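Local atomic coordinates of 28 kDa product (Pseudomonas syringae pv. phaseolicola, PDB entry 1UKF), a protein that acts as a papain-like cysteine protease delivered into plant cells, where it targets the host kinase PBS1 and triggers disease resistance in certain bean and Arabidopsis plants. Residues R10-N15 with A19-E24; P148-F153 with D169-L174. One frame throughout, in Å; residues are numbered along the deposited sequence.

How the contacts relate
The chain begins with the edge strand 6-9 and enters the loop 10-15. It then turns into helix 18-27, which carries the active-site Cys18. Contact 1 closes this short loop by setting it against the helix. Most of the antiparallel sheet follows. Contact 2 closes a second loop near the C terminus: it joins the residues just after Asp147 to the end of helix 160-173. The two contacts follow one another and neither nest nor cross. Backbone hydrogen bonds link them, Arg10 N to Leu150 O at 2.8 Å and Val12 N to Pro148 O at 2.9 Å. Segments 10-15 and 148-153 therefore run side by side, tying the cysteine helix to the sheet beside the active site.

Contact 1 (R10-N15 with A19-E24); sequences RDVNHN and AGLSTE
In this papain-like fold Val12 and Asn13, in the loop leading to the active-site helix, meet Leu21 on the first turn of that helix. Leu21 does the touching with one branch. Its CD1 approaches Val12 O at 3.3 Å. The same methyl reaches Val12 CG2 at 4.1 Å and Asn13 OD1 at 3.9 Å. CD1 lies anti to CA (chi2 169°), which carries this methyl outward from the helix to the loop. The interaction is van der Waals packing, and all three residues are buried.

The loop is shaped by an Asx turn. Asp11 OD1 accepts from Asn13 N at 3.2 Å. Both ends of the Asn13 amide are used as well. OD1 accepts from Ile17 N, and ND2 bonds to Asn149 OD1 in contact 2. The Asn13 side chain swings to the far side from its own N (chi1 -164°), and this brings the amide near Cys18 and His132, both active-site residues.

The helix face beyond is held by its own bonds. Ala19 O accepts from Thr23 N at 3.0 Å and from Thr23 OG1 at 2.9 Å, on opposite faces of its plane. In papain-like proteases a glutamine a few residues before the catalytic cysteine lines the oxyanion hole, and Asn13 is consistent with that place here.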
loop_
_atom_site.group_PDB
_atom_site.type_symbol
_atom_site.label_atom_id
_atom_site.label_comp_id
_atom_site.label_asym_id
_atom_site.label_seq_id
_atom_site.Cartn_x
_atom_site.Cartn_y
_atom_site.Cartn_z
ATOM N N ARG A 10 -1.957 -5.718 -13.218
ATOM C CA ARG A 10 -1.037 -6.831 -13.032
ATOM C C ARG A 10 -1.161 -7.401 -11.627
ATOM O O ARG A 10 -0.945 -6.694 -10.643
ATOM C CB ARG A 10 0.409 -6.377 -13.257
ATOM C CG ARG A 10 1.362 -7.496 -13.693
ATOM C CD ARG A 10 1.104 -7.890 -15.150
ATOM N NE ARG A 10 1.287 -6.737 -16.030
ATOM C CZ ARG A 10 2.466 -6.308 -16.468
ATOM N NH1 ARG A 10 3.579 -6.944 -16.125
ATOM N NH2 ARG A 10 2.537 -5.220 -17.223
ATOM N N ASP A 11 -1.529 -8.675 -11.534
ATOM C CA ASP A 11 -1.618 -9.338 -10.242
ATOM C C ASP A 11 -0.231 -9.929 -10.016
ATOM O O ASP A 11 0.114 -10.958 -10.602
ATOM C CB ASP A 11 -2.659 -10.455 -10.280
ATOM C CG ASP A 11 -2.742 -11.223 -8.971
ATOM O OD1 ASP A 11 -1.880 -11.018 -8.088
ATOM O OD2 ASP A 11 -3.673 -12.046 -8.829
ATOM N N VAL A 12 0.567 -9.271 -9.183
ATOM C CA VAL A 12 1.925 -9.732 -8.919
ATOM C C VAL A 12 2.104 -10.277 -7.506
ATOM O O VAL A 12 3.231 -10.515 -7.069
ATOM C CB VAL A 12 2.944 -8.582 -9.152
ATOM C CG1 VAL A 12 2.895 -8.141 -10.607
ATOM C CG2 VAL A 12 2.639 -7.398 -8.237
ATOM N N ASN A 13 0.989 -10.525 -6.818
ATOM C CA ASN A 13 1.031 -10.991 -5.434
ATOM C C ASN A 13 0.670 -12.457 -5.195
ATOM O O ASN A 13 0.243 -12.823 -4.099
ATOM C CB ASN A 13 0.125 -10.085 -4.585
ATOM C CG ASN A 13 0.384 -10.220 -3.095
ATOM O OD1 ASN A 13 1.531 -10.320 -2.657
ATOM N ND2 ASN A 13 -0.685 -10.194 -2.304
ATOM N N HIS A 14 0.859 -13.310 -6.195
ATOM C CA HIS A 14 0.536 -14.721 -6.017
ATOM C C HIS A 14 1.315 -15.344 -4.854
ATOM O O HIS A 14 0.834 -16.283 -4.215
ATOM C CB HIS A 14 0.828 -15.507 -7.301
ATOM C CG HIS A 14 0.468 -16.958 -7.215
ATOM N ND1 HIS A 14 -0.837 -17.402 -7.187
ATOM C CD2 HIS A 14 1.243 -18.065 -7.127
ATOM C CE1 HIS A 14 -0.851 -18.720 -7.085
ATOM N NE2 HIS A 14 0.399 -19.146 -7.047
ATOM N N ASN A 15 2.509 -14.822 -4.583
ATOM C CA ASN A 15 3.348 -15.350 -3.513
ATOM C C ASN A 15 3.134 -14.708 -2.144
ATOM O O ASN A 15 3.909 -14.947 -1.215
ATOM C CB ASN A 15 4.824 -15.249 -3.912
ATOM C CG ASN A 15 5.156 -16.094 -5.130
ATOM O OD1 ASN A 15 4.913 -17.300 -5.147
ATOM N ND2 ASN A 15 5.719 -15.462 -6.155
ATOM N N ALA A 19 3.663 -6.533 1.477
ATOM C CA ALA A 19 4.402 -5.442 2.102
ATOM C C ALA A 19 5.734 -5.220 1.387
ATOM O O ALA A 19 6.128 -4.079 1.139
ATOM C CB ALA A 19 4.631 -5.730 3.582
ATOM N N GLY A 20 6.423 -6.312 1.063
ATOM C CA GLY A 20 7.697 -6.212 0.372
ATOM C C GLY A 20 7.558 -5.630 -1.026
ATOM O O GLY A 20 8.343 -4.767 -1.419
ATOM N N LEU A 21 6.574 -6.109 -1.785
ATOM C CA LEU A 21 6.337 -5.607 -3.135
ATOM C C LEU A 21 5.934 -4.137 -3.104
ATOM O O LEU A 21 6.380 -3.349 -3.939
ATOM C CB LEU A 21 5.233 -6.415 -3.822
ATOM C CG LEU A 21 5.586 -7.842 -4.252
ATOM C CD1 LEU A 21 4.318 -8.579 -4.664
ATOM C CD2 LEU A 21 6.592 -7.807 -5.402
ATOM N N SER A 22 5.086 -3.769 -2.147
ATOM C CA SER A 22 4.634 -2.391 -2.027
ATOM C C SER A 22 5.801 -1.469 -1.707
ATOM O O SER A 22 5.880 -0.352 -2.227
ATOM C CB SER A 22 3.555 -2.277 -0.947
ATOM O OG SER A 22 2.373 -2.931 -1.367
ATOM N N THR A 23 6.712 -1.930 -0.856
ATOM C CA THR A 23 7.865 -1.113 -0.508
ATOM C C THR A 23 8.808 -0.997 -1.707
ATOM O O THR A 23 9.364 0.074 -1.957
ATOM C CB THR A 23 8.606 -1.685 0.716
ATOM O OG1 THR A 23 7.701 -1.732 1.829
ATOM C CG2 THR A 23 9.784 -0.796 1.095
ATOM N N GLU A 24 8.977 -2.082 -2.461
ATOM C CA GLU A 24 9.830 -2.040 -3.649
ATOM C C GLU A 24 9.222 -1.038 -4.635
ATOM O O GLU A 24 9.940 -0.260 -5.262
ATOM C CB GLU A 24 9.932 -3.436 -4.282
ATOM C CG GLU A 24 10.670 -3.505 -5.627
ATOM C CD GLU A 24 12.152 -3.175 -5.543
ATOM O OE1 GLU A 24 12.698 -3.060 -4.425
ATOM O OE2 GLU A 24 12.782 -3.041 -6.615
#

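Contact 2 (P148-F153 with D169-L174); sequences PNLGEF and DHYNSL
Asn149 sets CG anti to the carbonyl carbon (chi1 -69°) and Tyr171 adopts the same torsion, which brings the asparagine amide to the tyrosine hydroxyl. Here the loop after the active-site Asp147 of the papain-like fold meets the last turn of helix 160-173. Asn149 ND2 donates to Tyr171 OH at 3.0 Å. The bond is nearly straight, at 167°, and the oxygen lies close to the amide plane. Amide and ring planes are turned 55° apart, and the amide sits at the ring edge. Asn149 CB also packs on Tyr171 OH, at 3.6 Å.

The hydroxyl has a second partner in Asp147 OD2, and Asn149 N bonds to Asp147 OD1. Tyr171 and Asn149 thus act as second-shell partners of the active-site aspartate and probably steady its carboxylate. With its oxygen engaged by the 10-15 loop, the Asn149 amide is held at both ends, which would fix its rotation. The Asn149 side chain also lies against His132.

Next along, Leu150 and Gly151 both face Asp147 and form a classic beta bulge. Leu150 reaches out from the bulge and meets His170 from the opposite direction. Its CD2 lies 3.7 Å from His170 NE2. In turn His170 CD2 lies 3.8 Å above the centre of the Tyr171 ring. Leu150 CD1 rests over one face of the imidazole, a CH-pi contact 4.2 Å from the His170 ring centroid.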
loop_
_atom_site.group_PDB
_atom_site.type_symbol
_atom_site.label_atom_id
_atom_site.label_comp_id
_atom_site.label_asym_id
_atom_site.label_seq_id
_atom_site.Cartn_x
_atom_site.Cartn_y
_atom_site.Cartn_z
ATOM N N PRO A 148 -0.551 -4.720 -4.894
ATOM C CA PRO A 148 0.065 -5.946 -5.412
ATOM C C PRO A 148 -0.903 -6.951 -6.053
ATOM O O PRO A 148 -0.514 -7.695 -6.953
ATOM C CB PRO A 148 0.765 -6.521 -4.185
ATOM C CG PRO A 148 1.155 -5.291 -3.410
ATOM C CD PRO A 148 -0.083 -4.424 -3.526
ATOM N N ASN A 149 -2.152 -6.984 -5.590
ATOM C CA ASN A 149 -3.144 -7.908 -6.140
ATOM C C ASN A 149 -3.733 -7.452 -7.468
ATOM O O ASN A 149 -4.250 -8.273 -8.226
ATOM C CB ASN A 149 -4.340 -8.087 -5.193
ATOM C CG ASN A 149 -3.997 -8.825 -3.918
ATOM O OD1 ASN A 149 -3.162 -9.728 -3.901
ATOM N ND2 ASN A 149 -4.678 -8.462 -2.836
ATOM N N LEU A 150 -3.645 -6.153 -7.753
ATOM C CA LEU A 150 -4.272 -5.581 -8.942
ATOM C C LEU A 150 -3.400 -4.846 -9.946
ATOM O O LEU A 150 -3.635 -4.935 -11.154
ATOM C CB LEU A 150 -5.393 -4.641 -8.492
ATOM C CG LEU A 150 -6.463 -5.270 -7.593
ATOM C CD1 LEU A 150 -7.274 -4.182 -6.913
ATOM C CD2 LEU A 150 -7.356 -6.182 -8.423
ATOM N N GLY A 151 -2.415 -4.102 -9.459
ATOM C CA GLY A 151 -1.555 -3.349 -10.354
ATOM C C GLY A 151 -1.490 -1.895 -9.932
ATOM O O GLY A 151 -1.730 -1.569 -8.763
ATOM N N GLU A 152 -1.174 -1.015 -10.879
ATOM C CA GLU A 152 -1.060 0.404 -10.579
ATOM C C GLU A 152 -2.241 1.211 -11.098
ATOM O O GLU A 152 -2.756 0.965 -12.196
ATOM C CB GLU A 152 0.245 0.975 -11.155
ATOM C CG GLU A 152 0.549 2.393 -10.655
ATOM C CD GLU A 152 1.899 2.926 -11.106
ATOM O OE1 GLU A 152 2.899 2.179 -11.033
ATOM O OE2 GLU A 152 1.957 4.108 -11.516
ATOM N N PHE A 153 -2.664 2.171 -10.283
ATOM C CA PHE A 153 -3.772 3.059 -10.601
ATOM C C PHE A 153 -3.274 4.485 -10.454
ATOM O O PHE A 153 -2.327 4.749 -9.710
ATOM C CB PHE A 153 -4.940 2.834 -9.637
ATOM C CG PHE A 153 -5.460 1.427 -9.631
ATOM C CD1 PHE A 153 -4.812 0.432 -8.904
ATOM C CD2 PHE A 153 -6.580 1.090 -10.381
ATOM C CE1 PHE A 153 -5.272 -0.884 -8.927
ATOM C CE2 PHE A 153 -7.050 -0.219 -10.413
ATOM C CZ PHE A 153 -6.394 -1.210 -9.684
ATOM N N ASP A 169 -14.406 -0.734 -2.099
ATOM C CA ASP A 169 -15.588 -1.441 -2.582
ATOM C C ASP A 169 -15.199 -2.741 -3.271
ATOM O O ASP A 169 -15.921 -3.736 -3.191
ATOM C CB ASP A 169 -16.391 -0.570 -3.550
ATOM C CG ASP A 169 -17.003 0.641 -2.878
ATOM O OD1 ASP A 169 -17.284 0.575 -1.663
ATOM O OD2 ASP A 169 -17.217 1.654 -3.574
ATOM N N HIS A 170 -14.056 -2.727 -3.950
ATOM C CA HIS A 170 -13.567 -3.913 -4.642
ATOM C C HIS A 170 -13.401 -5.060 -3.651
ATOM O O HIS A 170 -13.894 -6.167 -3.874
ATOM C CB HIS A 170 -12.218 -3.622 -5.305
ATOM C CG HIS A 170 -11.505 -4.849 -5.783
ATOM N ND1 HIS A 170 -11.870 -5.525 -6.926
ATOM C CD2 HIS A 170 -10.471 -5.542 -5.250
ATOM C CE1 HIS A 170 -11.091 -6.582 -7.077
ATOM N NE2 HIS A 170 -10.236 -6.616 -6.072
ATOM N N TYR A 171 -12.702 -4.797 -2.554
ATOM C CA TYR A 171 -12.484 -5.833 -1.562
ATOM C C TYR A 171 -13.760 -6.227 -0.835
ATOM O O TYR A 171 -13.993 -7.409 -0.590
ATOM C CB TYR A 171 -11.396 -5.408 -0.576
ATOM C CG TYR A 171 -10.016 -5.534 -1.181
ATOM C CD1 TYR A 171 -9.321 -4.419 -1.646
ATOM C CD2 TYR A 171 -9.436 -6.790 -1.358
ATOM C CE1 TYR A 171 -8.080 -4.555 -2.278
ATOM C CE2 TYR A 171 -8.204 -6.935 -1.985
ATOM C CZ TYR A 171 -7.533 -5.818 -2.444
ATOM O OH TYR A 171 -6.323 -5.979 -3.084
ATOM N N ASN A 172 -14.598 -5.251 -0.501
ATOM C CA ASN A 172 -15.845 -5.570 0.180
ATOM C C ASN A 172 -16.728 -6.448 -0.703
ATOM O O ASN A 172 -17.414 -7.346 -0.207
ATOM C CB ASN A 172 -16.596 -4.293 0.563
ATOM C CG ASN A 172 -15.847 -3.465 1.587
ATOM O OD1 ASN A 172 -15.182 -4.006 2.472
ATOM N ND2 ASN A 172 -15.965 -2.145 1.485
ATOM N N SER A 173 -16.699 -6.203 -2.010
ATOM C CA SER A 173 -17.506 -6.980 -2.947
ATOM C C SER A 173 -17.035 -8.433 -3.009
ATOM O O SER A 173 -17.776 -9.316 -3.447
ATOM C CB SER A 173 -17.451 -6.364 -4.349
ATOM O OG SER A 173 -16.206 -6.602 -4.981
ATOM N N LEU A 174 -15.802 -8.672 -2.575
ATOM C CA LEU A 174 -15.228 -10.014 -2.573
ATOM C C LEU A 174 -15.302 -10.625 -1.179
ATOM O O LEU A 174 -14.695 -11.661 -0.908
ATOM C CB LEU A 174 -13.771 -9.965 -3.040
ATOM C CG LEU A 174 -13.545 -9.545 -4.493
ATOM C CD1 LEU A 174 -12.055 -9.387 -4.749
ATOM C CD2 LEU A 174 -14.146 -10.583 -5.429
#